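Local coordinates for 11S globulin seed storage protein (Amaranthus hypochondriacus, PDB 3QAC) that probably serves as a seed storage protein, laid down as a nutrient reserve in the amaranth seed, at residues A[354-358]-A[369-373]. Sequence-based numbering, arbitrary orientation.
Sequences RGRIQ and DEELS
Gly355 and Leu372 exchange two backbone hydrogen bonds, Gly355 N to Leu372 O at 3.0 Å and Leu372 N to Gly355 O at 2.8 Å, and Ile357 and Glu370 form the next such pair. The segments 354-358 and 369-373 run antiparallel at 151°, with Arg356 and Glu371 as the non-hydrogen-bonded pair between those two. They are the two arms of a beta hairpin in the C-terminal cupin domain, and Arg354, Arg356 and Gln358 bond through their backbones to strand 385-391 on the other side. Ile357 and Leu372 turn inward together, CD1 of Ile357 lying 3.3 Å from Leu372 CG, where Met348 and Phe395 join them. Polar side chains occupy the other face. Bent at chi3 (-61°), the Arg354 chain brings NH1 to Glu371 OE1 in a 3.3 Å salt bridge, the guanidinium and carboxylate planes 83° apart, while Ser373 OG sits over one guanidinium face. Asp369 OD1, its exact place doubtful, lies over one face of the tilted Arg356 guanidinium, pairing charges without a directed N-H. A leucine in place of Arg356 would probably leave Asp369 without this opposite charge. The Gln358 amide stacks nearly parallel on that carboxylate, and its OE1 accepts a hydrogen bond from Glu216 N of the second subunit.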
loop_
_atom_site.group_PDB
_atom_site.type_symbol
_atom_site.label_atom_id
_atom_site.label_comp_id
_atom_site.label_asym_id
_atom_site.label_seq_id
_atom_site.Cartn_x
_atom_site.Cartn_y
_atom_site.Cartn_z
ATOM N N ARG A 354 4.174 6.714 35.995
ATOM C CA ARG A 354 3.379 5.513 36.071
ATOM C C ARG A 354 1.942 5.885 35.791
ATOM O O ARG A 354 1.498 6.975 36.159
ATOM C CB ARG A 354 3.500 4.888 37.463
ATOM C CG ARG A 354 2.693 3.613 37.648
ATOM C CD ARG A 354 3.025 2.936 38.978
ATOM N NE ARG A 354 4.435 2.550 39.057
ATOM C CZ ARG A 354 4.898 1.320 38.834
ATOM N NH1 ARG A 354 4.058 0.335 38.517
ATOM N NH2 ARG A 354 6.203 1.075 38.936
ATOM N N GLY A 355 1.221 4.988 35.123
ATOM C CA GLY A 355 -0.162 5.244 34.783
ATOM C C GLY A 355 -1.031 4.007 34.794
ATOM O O GLY A 355 -0.587 2.923 34.405
ATOM N N ARG A 356 -2.260 4.159 35.277
ATOM C CA ARG A 356 -3.268 3.123 35.101
ATOM C C ARG A 356 -3.797 3.295 33.677
ATOM O O ARG A 356 -4.436 4.294 33.330
ATOM C CB ARG A 356 -4.381 3.201 36.170
ATOM C CG ARG A 356 -5.785 2.693 35.743
ATOM C CD ARG A 356 -6.342 1.549 36.625
ATOM N NE ARG A 356 -5.458 0.380 36.648
ATOM C CZ ARG A 356 -5.788 -0.829 37.119
ATOM N NH1 ARG A 356 -7.007 -1.059 37.609
ATOM N NH2 ARG A 356 -4.898 -1.821 37.093
ATOM N N ILE A 357 -3.481 2.323 32.842
ATOM C CA ILE A 357 -3.886 2.375 31.462
ATOM C C ILE A 357 -4.950 1.333 31.238
ATOM O O ILE A 357 -4.806 0.179 31.621
ATOM C CB ILE A 357 -2.673 2.174 30.521
ATOM C CG1 ILE A 357 -1.713 3.357 30.679
ATOM C CG2 ILE A 357 -3.128 2.047 29.074
ATOM C CD1 ILE A 357 -0.371 3.148 30.041
ATOM N N GLN A 358 -6.048 1.753 30.642
ATOM C CA GLN A 358 -7.079 0.794 30.309
ATOM C C GLN A 358 -7.463 0.885 28.825
ATOM O O GLN A 358 -7.671 1.985 28.273
ATOM C CB GLN A 358 -8.292 0.919 31.238
ATOM C CG GLN A 358 -9.278 -0.226 31.023
ATOM C CD GLN A 358 -10.433 -0.247 32.009
ATOM O OE1 GLN A 358 -10.761 0.764 32.647
ATOM N NE2 GLN A 358 -11.069 -1.405 32.124
ATOM N N ASP A 369 -5.738 -3.530 31.632
ATOM C CA ASP A 369 -6.030 -2.696 32.782
ATOM C C ASP A 369 -4.916 -2.925 33.784
ATOM O O ASP A 369 -5.057 -3.695 34.723
ATOM C CB ASP A 369 -7.392 -3.033 33.391
ATOM C CG ASP A 369 -7.814 -2.027 34.473
ATOM O OD1 ASP A 369 -7.110 -1.001 34.652
ATOM O OD2 ASP A 369 -8.848 -2.267 35.144
ATOM N N GLU A 370 -3.791 -2.263 33.543
ATOM C CA GLU A 370 -2.578 -2.476 34.305
ATOM C C GLU A 370 -1.906 -1.119 34.395
ATOM O O GLU A 370 -2.326 -0.172 33.718
ATOM C CB GLU A 370 -1.664 -3.442 33.544
ATOM C CG GLU A 370 -0.911 -4.463 34.418
ATOM C CD GLU A 370 0.409 -4.923 33.789
ATOM O OE1 GLU A 370 0.377 -5.828 32.909
ATOM O OE2 GLU A 370 1.475 -4.368 34.178
ATOM N N GLU A 371 -0.853 -1.031 35.205
ATOM C CA GLU A 371 -0.068 0.192 35.315
ATOM C C GLU A 371 1.184 0.093 34.462
ATOM O O GLU A 371 1.921 -0.889 34.548
ATOM C CB GLU A 371 0.361 0.427 36.759
ATOM C CG GLU A 371 -0.773 0.697 37.723
ATOM C CD GLU A 371 -0.326 0.586 39.180
ATOM O OE1 GLU A 371 0.905 0.638 39.433
ATOM O OE2 GLU A 371 -1.205 0.440 40.066
ATOM N N LEU A 372 1.436 1.116 33.652
ATOM C CA LEU A 372 2.665 1.163 32.871
ATOM C C LEU A 372 3.650 2.040 33.591
ATOM O O LEU A 372 3.270 3.084 34.134
ATOM C CB LEU A 372 2.415 1.802 31.515
ATOM C CG LEU A 372 2.216 1.073 30.194
ATOM C CD1 LEU A 372 2.692 2.046 29.094
ATOM C CD2 LEU A 372 2.956 -0.230 30.130
ATOM N N SER A 373 4.915 1.644 33.578
ATOM C CA SER A 373 5.977 2.488 34.133
ATOM C C SER A 373 7.203 2.465 33.248
ATOM O O SER A 373 7.190 1.864 32.168
ATOM C CB SER A 373 6.345 2.059 35.557
ATOM O OG SER A 373 6.430 0.647 35.662
#